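Local coordinates for putative uncharacterized protein (PDB 3W9A), which probably hydrolyses beta-glucans, as the catalytic beta-jelly-roll domain of a fungal glycoside hydrolase of family 131, at residues 8-13 with 57-62; 13-19 with 40-46. All blocks are in the same frame, centred on the assembly; numbering follows the deposited sequence.

Interaction 1: residues 8-13 with 57-62; sequences SFNNYT and SELRGL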
ATOM      1  N   SER A   8      10.074   4.350   4.171  1.00 11.43           N
ATOM      2  CA  SER A   8      11.149   3.362   4.181  1.00 11.50           C
ATOM      3  C   SER A   8      10.999   2.489   5.412  1.00 11.26           C
ATOM      4  O   SER A   8      10.644   2.986   6.472  1.00 11.29           O
ATOM      5  CB  SER A   8      12.510   4.058   4.245  1.00 11.64           C
ATOM      6  OG  SER A   8      13.508   3.128   4.628  1.00 11.72           O
ATOM      7  N   PHE A   9      11.253   1.191   5.272  1.00 11.62           N
ATOM      8  CA  PHE A   9      11.240   0.295   6.412  1.00 11.81           C
ATOM      9  C   PHE A   9      12.657   0.093   6.972  1.00 12.45           C
ATOM     10  O   PHE A   9      12.868  -0.789   7.820  1.00 12.44           O
ATOM     11  CB  PHE A   9      10.600  -1.053   6.039  1.00 11.63           C
ATOM     12  CG  PHE A   9       9.150  -0.947   5.682  1.00 11.45           C
ATOM     13  CD1 PHE A   9       8.220  -0.581   6.634  1.00 11.38           C
ATOM     14  CD2 PHE A   9       8.711  -1.195   4.388  1.00 11.40           C
ATOM     15  CE1 PHE A   9       6.880  -0.462   6.310  1.00 11.47           C
ATOM     16  CE2 PHE A   9       7.370  -1.086   4.065  1.00 11.41           C
ATOM     17  CZ  PHE A   9       6.454  -0.711   5.025  1.00 11.29           C
ATOM     18  N   ASN A  10      13.629   0.912   6.538  1.00 12.42           N
ATOM     19  CA  ASN A  10      15.019   0.670   6.964  1.00 12.69           C
ATOM     20  C   ASN A  10      15.186   0.691   8.496  1.00 12.63           C
ATOM     21  O   ASN A  10      16.056   0.023   9.013  1.00 12.67           O
ATOM     22  CB  ASN A  10      15.999   1.659   6.323  1.00 12.53           C
ATOM     23  CG  ASN A  10      16.214   1.409   4.852  1.00 12.51           C
ATOM     24  OD1 ASN A  10      15.838   0.356   4.324  1.00 12.01           O
ATOM     25  ND2 ASN A  10      16.824   2.390   4.170  1.00 12.28           N
ATOM     26  N   ASN A  11      14.365   1.455   9.207  1.00 13.01           N
ATOM     27  CA  ASN A  11      14.483   1.547  10.665  1.00 13.18           C
ATOM     28  C   ASN A  11      13.569   0.570  11.370  1.00 13.24           C
ATOM     29  O   ASN A  11      13.560   0.506  12.592  1.00 13.78           O
ATOM     30  CB  ASN A  11      14.179   2.963  11.148  1.00 13.13           C
ATOM     31  CG  ASN A  11      15.272   3.938  10.786  1.00 13.27           C
ATOM     32  OD1 ASN A  11      16.297   3.560  10.222  1.00 12.98           O
ATOM     33  ND2 ASN A  11      15.058   5.206  11.106  1.00 13.42           N
ATOM     34  N   TYR A  12      12.807  -0.198  10.597  1.00 13.02           N
ATOM     35  CA  TYR A  12      11.894  -1.173  11.176  1.00 13.26           C
ATOM     36  C   TYR A  12      12.503  -2.543  10.977  1.00 13.93           C
ATOM     37  O   TYR A  12      12.403  -3.115   9.899  1.00 13.21           O
ATOM     38  CB  TYR A  12      10.488  -1.050  10.565  1.00 12.11           C
ATOM     39  CG  TYR A  12       9.790   0.223  10.986  1.00 11.56           C
ATOM     40  CD1 TYR A  12       8.949   0.255  12.106  1.00 11.45           C
ATOM     41  CD2 TYR A  12       9.995   1.412  10.290  1.00 11.06           C
ATOM     42  CE1 TYR A  12       8.302   1.433  12.483  1.00 11.27           C
ATOM     43  CE2 TYR A  12       9.365   2.585  10.670  1.00 11.17           C
ATOM     44  CZ  TYR A  12       8.528   2.603  11.759  1.00 11.20           C
ATOM     45  OH  TYR A  12       7.927   3.806  12.112  1.00 11.68           O
ATOM     46  N   THR A  13      13.135  -3.050  12.035  1.00 15.56           N
ATOM     47  CA  THR A  13      13.954  -4.273  11.962  1.00 18.51           C
ATOM     48  C   THR A  13      13.245  -5.519  12.481  1.00 19.36           C
ATOM     49  O   THR A  13      13.556  -6.617  12.038  1.00 21.29           O
ATOM     50  CB  THR A  13      15.271  -4.104  12.756  1.00 19.70           C
ATOM     51  OG1 THR A  13      16.006  -3.012  12.194  1.00 21.46           O
ATOM     52  CG2 THR A  13      16.144  -5.377  12.691  1.00 20.75           C
ATOM     53  N   SER A  57      17.692   1.139  -2.509  1.00 14.93           N
ATOM     54  CA  SER A  57      17.836   2.013  -1.326  1.00 14.84           C
ATOM     55  C   SER A  57      17.143   1.469  -0.067  1.00 14.12           C
ATOM     56  O   SER A  57      17.262   2.047   1.006  1.00 14.12           O
ATOM     57  CB  SER A  57      17.288   3.406  -1.647  1.00 14.66           C
ATOM     58  OG  SER A  57      15.884   3.346  -1.848  1.00 14.62           O
ATOM     59  N   GLU A  58      16.415   0.366  -0.214  1.00 13.81           N
ATOM     60  CA  GLU A  58      15.691  -0.273   0.887  1.00 13.39           C
ATOM     61  C   GLU A  58      16.371  -1.575   1.354  1.00 13.17           C
ATOM     62  O   GLU A  58      16.755  -2.398   0.542  1.00 12.84           O
ATOM     63  CB  GLU A  58      14.253  -0.583   0.424  1.00 13.45           C
ATOM     64  CG  GLU A  58      13.327   0.614   0.447  1.00 13.33           C
ATOM     65  CD  GLU A  58      13.059   1.078   1.866  1.00 13.57           C
ATOM     66  OE1 GLU A  58      13.703   2.073   2.301  1.00 13.60           O
ATOM     67  OE2 GLU A  58      12.245   0.417   2.558  1.00 13.68           O
ATOM     68  N   LEU A  59      16.505  -1.763   2.663  1.00 13.17           N
ATOM     69  CA  LEU A  59      17.123  -2.955   3.196  1.00 13.38           C
ATOM     70  C   LEU A  59      16.129  -4.111   3.202  1.00 13.69           C
ATOM     71  O   LEU A  59      16.508  -5.260   3.013  1.00 13.35           O
ATOM     72  CB  LEU A  59      17.601  -2.727   4.632  1.00 13.81           C
ATOM     73  CG  LEU A  59      18.558  -1.560   4.891  1.00 14.23           C
ATOM     74  CD1 LEU A  59      18.836  -1.471   6.383  1.00 14.65           C
ATOM     75  CD2 LEU A  59      19.851  -1.688   4.111  1.00 14.44           C
ATOM     76  N   ARG A  60      14.855  -3.813   3.453  1.00 13.93           N
ATOM     77  CA  ARG A  60      13.860  -4.876   3.590  1.00 14.41           C
ATOM     78  C   ARG A  60      12.476  -4.470   3.093  1.00 13.75           C
ATOM     79  O   ARG A  60      12.254  -3.320   2.735  1.00 14.79           O
ATOM     80  CB  ARG A  60      13.819  -5.360   5.041  1.00 14.86           C
ATOM     81  CG  ARG A  60      13.392  -4.321   6.035  1.00 15.51           C
ATOM     82  CD  ARG A  60      13.591  -4.834   7.448  1.00 15.88           C
ATOM     83  NE  ARG A  60      15.001  -4.868   7.804  1.00 16.32           N
ATOM     84  CZ  ARG A  60      15.722  -3.821   8.197  1.00 16.41           C
ATOM     85  NH1 ARG A  60      15.190  -2.606   8.310  1.00 16.02           N
ATOM     86  NH2 ARG A  60      17.009  -4.001   8.475  1.00 17.25           N
ATOM     87  N   GLY A  61      11.571  -5.443   3.022  1.00 13.30           N
ATOM     88  CA  GLY A  61      10.146  -5.184   2.760  1.00 12.35           C
ATOM     89  C   GLY A  61       9.235  -5.664   3.895  1.00 11.58           C
ATOM     90  O   GLY A  61       9.676  -6.287   4.862  1.00 11.36           O
ATOM     91  N   LEU A  62       7.947  -5.366   3.765  1.00 10.79           N
ATOM     92  CA  LEU A  62       6.965  -5.700   4.778  1.00 10.35           C
ATOM     93  C   LEU A  62       6.040  -6.785   4.281  1.00 10.58           C
ATOM     94  O   LEU A  62       5.445  -6.648   3.208  1.00 10.70           O
ATOM     95  CB  LEU A  62       6.147  -4.470   5.121  1.00  9.88           C
ATOM     96  CG  LEU A  62       5.040  -4.649   6.151  1.00  9.64           C
ATOM     97  CD1 LEU A  62       5.603  -4.872   7.551  1.00  9.57           C
ATOM     98  CD2 LEU A  62       4.151  -3.422   6.144  1.00  9.70           C
TER
HETATM   99  O   HOH W   1      13.674  -1.366   4.338  1.00 13.66           O
HETATM  100  O   HOH W   2      18.187  -1.416   9.819  1.00 22.73           O
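The carbonyl oxygen Phe-9 O is gripped from opposite faces of its plane, by Tyr-12 N in the type I turn Phe-9 to Tyr-12 and by Arg-60 NH1 at 3.0 Å. Arg-60 NH1 also donates to Asn-10 O at 2.9 Å. Both oxygens lie in the guanidinium plane, although NH1 stands well above the plane of the Asn-10 carbonyl. A bend at chi3 (73°) carries the guanidinium to the turn, where Thr-13 CA covers one face and Leu-59 CB the rim of the other. Water 2 accepts from NH2 and donates to Asn-10 O.

Glu-58 meets the start of the loop with both carboxylate oxygens, each through its syn lone pair. Glu-58 OE1 takes the hydroxyl Ser-8 OG at 2.6 Å, and Glu-58 OE2 takes Phe-9 N at 3.0 Å. Ser-8 OG also accepts from Asn-10 N, forming an ST turn. Next to this pair the Asn-10 amide reads the backbone of 57-59. Asn-10 OD1 receives Leu-59 N at 2.8 Å, while Asn-10 ND2 points almost straight (177°) at Ser-57 O, 3.2 Å away and in the planes of both groups.

On the buried side Leu-62 CB lies over the Phe-9 ring, 4.0 Å from its centroid, a CH-pi contact. The ring also meets Tyr-30 and touches Leu-46 of strand 44-47.

Each of the six direct hydrogen bonds between the segments uses a side-chain atom, so Glu-58, Asn-10 and Arg-60 fix the loop without strand-like backbone pairing, and the Arg-60 charge probably polarises the turn carbonyls.

Interaction 2: residues 13-19 with 40-46; sequences TTPADFD and TSRYLNL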
ATOM      1  N   THR A  13      13.135  -3.050  12.035  1.00 15.56           N
ATOM      2  CA  THR A  13      13.954  -4.273  11.962  1.00 18.51           C
ATOM      3  C   THR A  13      13.245  -5.519  12.481  1.00 19.36           C
ATOM      4  O   THR A  13      13.556  -6.617  12.038  1.00 21.29           O
ATOM      5  CB  THR A  13      15.271  -4.104  12.756  1.00 19.70           C
ATOM      6  OG1 THR A  13      16.006  -3.012  12.194  1.00 21.46           O
ATOM      7  CG2 THR A  13      16.144  -5.377  12.691  1.00 20.75           C
ATOM      8  N   THR A  14      12.324  -5.353  13.429  1.00 19.90           N
ATOM      9  CA  THR A  14      11.528  -6.473  13.957  1.00 19.93           C
ATOM     10  C   THR A  14      10.101  -6.006  14.172  1.00 19.60           C
ATOM     11  O   THR A  14       9.850  -4.795  14.204  1.00 20.39           O
ATOM     12  CB  THR A  14      12.073  -6.965  15.316  1.00 20.35           C
ATOM     13  OG1 THR A  14      11.945  -5.923  16.285  1.00 20.23           O
ATOM     14  CG2 THR A  14      13.520  -7.352  15.196  1.00 21.79           C
ATOM     15  N   PRO A  15       9.154  -6.950  14.363  1.00 19.23           N
ATOM     16  CA  PRO A  15       7.766  -6.520  14.543  1.00 18.92           C
ATOM     17  C   PRO A  15       7.564  -5.529  15.696  1.00 18.46           C
ATOM     18  O   PRO A  15       6.823  -4.537  15.542  1.00 18.20           O
ATOM     19  CB  PRO A  15       7.019  -7.845  14.770  1.00 19.31           C
ATOM     20  CG  PRO A  15       7.837  -8.851  14.045  1.00 19.00           C
ATOM     21  CD  PRO A  15       9.259  -8.421  14.257  1.00 18.99           C
ATOM     22  N   ALA A  16       8.255  -5.768  16.810  1.00 18.58           N
ATOM     23  CA  ALA A  16       8.175  -4.888  17.973  1.00 18.19           C
ATOM     24  C   ALA A  16       8.526  -3.430  17.669  1.00 18.41           C
ATOM     25  O   ALA A  16       8.081  -2.536  18.390  1.00 19.39           O
ATOM     26  CB  ALA A  16       9.049  -5.414  19.106  1.00 18.24           C
ATOM     27  N   ASP A  17       9.300  -3.180  16.611  1.00 17.16           N
ATOM     28  CA  ASP A  17       9.597  -1.805  16.221  1.00 16.78           C
ATOM     29  C   ASP A  17       8.321  -1.011  15.922  1.00 15.64           C
ATOM     30  O   ASP A  17       8.236   0.165  16.247  1.00 15.63           O
ATOM     31  CB  ASP A  17      10.594  -1.743  15.043  1.00 17.03           C
ATOM     32  CG  ASP A  17      12.037  -2.054  15.463  1.00 17.80           C
ATOM     33  OD1 ASP A  17      12.379  -1.874  16.654  1.00 18.39           O
ATOM     34  OD2 ASP A  17      12.828  -2.498  14.607  1.00 17.63           O
ATOM     35  N   PHE A  18       7.305  -1.654  15.361  1.00 14.71           N
ATOM     36  CA  PHE A  18       6.033  -0.970  15.123  1.00 14.08           C
ATOM     37  C   PHE A  18       5.281  -0.647  16.444  1.00 14.50           C
ATOM     38  O   PHE A  18       4.515   0.316  16.507  1.00 14.44           O
ATOM     39  CB  PHE A  18       5.150  -1.793  14.189  1.00 13.45           C
ATOM     40  CG  PHE A  18       5.625  -1.821  12.766  1.00 12.89           C
ATOM     41  CD1 PHE A  18       5.493  -0.700  11.948  1.00 12.67           C
ATOM     42  CD2 PHE A  18       6.177  -2.975  12.233  1.00 12.33           C
ATOM     43  CE1 PHE A  18       5.912  -0.733  10.626  1.00 12.47           C
ATOM     44  CE2 PHE A  18       6.591  -3.017  10.917  1.00 12.37           C
ATOM     45  CZ  PHE A  18       6.457  -1.904  10.108  1.00 12.28           C
ATOM     46  N   ASP A  19       5.532  -1.431  17.489  1.00 14.98           N
ATOM     47  CA  ASP A  19       4.895  -1.237  18.804  1.00 15.58           C
ATOM     48  C   ASP A  19       5.401  -0.012  19.577  1.00 15.97           C
ATOM     49  O   ASP A  19       4.820   0.358  20.584  1.00 16.13           O
ATOM     50  CB  ASP A  19       5.049  -2.492  19.684  1.00 15.24           C
ATOM     51  CG  ASP A  19       4.355  -3.724  19.089  1.00 15.92           C
ATOM     52  OD1 ASP A  19       3.338  -3.562  18.376  1.00 17.33           O
ATOM     53  OD2 ASP A  19       4.818  -4.856  19.319  1.00 14.92           O
ATOM     54  N   THR A  40       2.084  -8.212  17.386  1.00 14.32           N
ATOM     55  CA  THR A  40       2.310  -7.562  16.103  1.00 13.67           C
ATOM     56  C   THR A  40       2.926  -8.530  15.077  1.00 13.18           C
ATOM     57  O   THR A  40       2.576  -8.508  13.881  1.00 11.61           O
ATOM     58  CB  THR A  40       3.136  -6.286  16.291  1.00 13.13           C
ATOM     59  OG1 THR A  40       2.331  -5.355  16.997  1.00 12.57           O
ATOM     60  CG2 THR A  40       3.541  -5.673  14.946  1.00 12.76           C
ATOM     61  N   SER A  41       3.781  -9.427  15.556  1.00 13.07           N
ATOM     62  CA  SER A  41       4.404 -10.422  14.678  1.00 13.05           C
ATOM     63  C   SER A  41       3.419 -11.414  14.002  1.00 13.02           C
ATOM     64  O   SER A  41       3.812 -12.112  13.089  1.00 12.60           O
ATOM     65  CB  SER A  41       5.453 -11.219  15.437  1.00 13.20           C
ATOM     66  OG  SER A  41       4.806 -12.094  16.332  1.00 13.27           O
ATOM     67  N   ARG A  42       2.169 -11.486  14.458  1.00 13.31           N
ATOM     68  CA  ARG A  42       1.128 -12.228  13.733  1.00 14.16           C
ATOM     69  C   ARG A  42       0.693 -11.488  12.439  1.00 13.34           C
ATOM     70  O   ARG A  42       0.208 -12.114  11.489  1.00 12.80           O
ATOM     71  CB  ARG A  42      -0.082 -12.444  14.633  1.00 15.91           C
ATOM     72  CG  ARG A  42      -1.113 -13.410  14.078  1.00 17.95           C
ATOM     73  CD  ARG A  42      -2.310 -13.535  15.001  1.00 19.61           C
ATOM     74  NE  ARG A  42      -1.926 -14.033  16.314  1.00 21.06           N
ATOM     75  CZ  ARG A  42      -2.753 -14.118  17.352  1.00 23.09           C
ATOM     76  NH1 ARG A  42      -4.011 -13.724  17.243  1.00 23.44           N
ATOM     77  NH2 ARG A  42      -2.312 -14.594  18.511  1.00 24.46           N
ATOM     78  N   TYR A  43       0.889 -10.166  12.404  1.00 12.02           N
ATOM     79  CA  TYR A  43       0.353  -9.323  11.326  1.00 11.49           C
ATOM     80  C   TYR A  43       1.396  -8.594  10.474  1.00 10.80           C
ATOM     81  O   TYR A  43       1.170  -8.338   9.288  1.00 10.08           O
ATOM     82  CB  TYR A  43      -0.590  -8.289  11.926  1.00 11.83           C
ATOM     83  CG  TYR A  43      -1.587  -8.858  12.906  1.00 12.01           C
ATOM     84  CD1 TYR A  43      -2.522  -9.829  12.506  1.00 12.13           C
ATOM     85  CD2 TYR A  43      -1.599  -8.436  14.215  1.00 12.23           C
ATOM     86  CE1 TYR A  43      -3.435 -10.349  13.401  1.00 12.11           C
ATOM     87  CE2 TYR A  43      -2.494  -8.956  15.120  1.00 12.30           C
ATOM     88  CZ  TYR A  43      -3.399  -9.917  14.716  1.00 12.31           C
ATOM     89  OH  TYR A  43      -4.289 -10.400  15.637  1.00 11.99           O
ATOM     90  N   LEU A  44       2.519  -8.244  11.083  1.00 10.53           N
ATOM     91  CA  LEU A  44       3.563  -7.484  10.402  1.00 10.69           C
ATOM     92  C   LEU A  44       4.917  -8.138  10.580  1.00 10.70           C
ATOM     93  O   LEU A  44       5.360  -8.365  11.699  1.00 10.42           O
ATOM     94  CB  LEU A  44       3.601  -6.037  10.919  1.00 10.42           C
ATOM     95  CG  LEU A  44       2.340  -5.200  10.677  1.00 10.55           C
ATOM     96  CD1 LEU A  44       2.448  -3.870  11.403  1.00 10.64           C
ATOM     97  CD2 LEU A  44       2.040  -4.982   9.182  1.00 10.41           C
ATOM     98  N   ASN A  45       5.565  -8.458   9.464  1.00 11.04           N
ATOM     99  CA  ASN A  45       6.898  -9.026   9.489  1.00 11.61           C
ATOM    100  C   ASN A  45       7.788  -8.394   8.436  1.00 12.49           C
ATOM    101  O   ASN A  45       7.322  -7.960   7.383  1.00 13.24           O
ATOM    102  CB  ASN A  45       6.845 -10.544   9.307  1.00 11.73           C
ATOM    103  CG  ASN A  45       6.163 -11.225  10.457  1.00 11.43           C
ATOM    104  OD1 ASN A  45       4.956 -11.512  10.405  1.00 11.57           O
ATOM    105  ND2 ASN A  45       6.899 -11.408  11.547  1.00 11.20           N
ATOM    106  N   LEU A  46       9.082  -8.373   8.732  1.00 13.64           N
ATOM    107  CA  LEU A  46      10.079  -7.661   7.951  1.00 14.36           C
ATOM    108  C   LEU A  46      11.216  -8.598   7.561  1.00 15.19           C
ATOM    109  O   LEU A  46      11.644  -9.419   8.374  1.00 15.92           O
ATOM    110  CB  LEU A  46      10.621  -6.510   8.790  1.00 14.86           C
ATOM    111  CG  LEU A  46       9.580  -5.485   9.268  1.00 14.83           C
ATOM    112  CD1 LEU A  46       9.814  -5.062  10.717  1.00 15.12           C
ATOM    113  CD2 LEU A  46       9.556  -4.283   8.342  1.00 15.27           C
TER
HETATM  114  O   HOH W   3       3.324  -6.738  19.429  1.00 18.44           O
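Phe-18 of the short helix 15-18 packs on Leu-44 and Leu-46 of strand 44-47, at one end of a sheet of the beta-jelly roll. Its CG stands anti to its own carbonyl carbon (chi1 -71°), which swings the ring over the strand. Leu-44 CD1 sits above one face of the Phe-18 ring near the rim, 4.1 Å from the centroid, in a CH-pi contact. Leu-46 CD1 comes in obliquely to Phe-18 CE2 at 3.8 Å. The Leu-46 chi2 of 138°, off the staggered values, sets CD1 between Thr-14 O and the Phe-18 ring. Trp-32 and Leu-81 also border Phe-18.

Pro-15 points at 40-46, its CG resting against Leu-44 O at 3.4 Å and against Ser-41 CB. Thr-40 divides its branches between two neighbours. The methyl Thr-40 CG2 touches Pro-15 O at 3.5 Å, while the hydroxyl faces Asp-19.

On the N-terminal side of the helix, Asp-17 OD2 accepts from both Thr-13 N and Thr-14 N, and OD1 forms a salt bridge with Arg-20. At the other end the Asp-19 and Thr-40 side chains lie alongside, pointing opposite ways. Thr-40 OG1, which also accepts from Trp-32 NE1, donates to Asp-19 OD1 over a very short 2.5 Å.

Overall arrangement
After strand 3-6, interaction 1 closes the larger loop by joining 8-13 to 57-62, just where strand 61-66 begins. The chain continues through Thr-13, common to both contacts, into helix 15-18. Interaction 2 then closes the smaller loop between 13-19 and 40-46, which contains strand 30-34 of the second sheet and is nested within the larger loop. Strands 44-47 and 61-66 are antiparallel neighbours, so both contacts seat the N-terminal region on the same part of one sheet. Between them, the Tyr-12 and Phe-18 rings stack and Tyr-12 O touches Leu-46 CD1, so the turn and the helix pack on each other as well as on the strands.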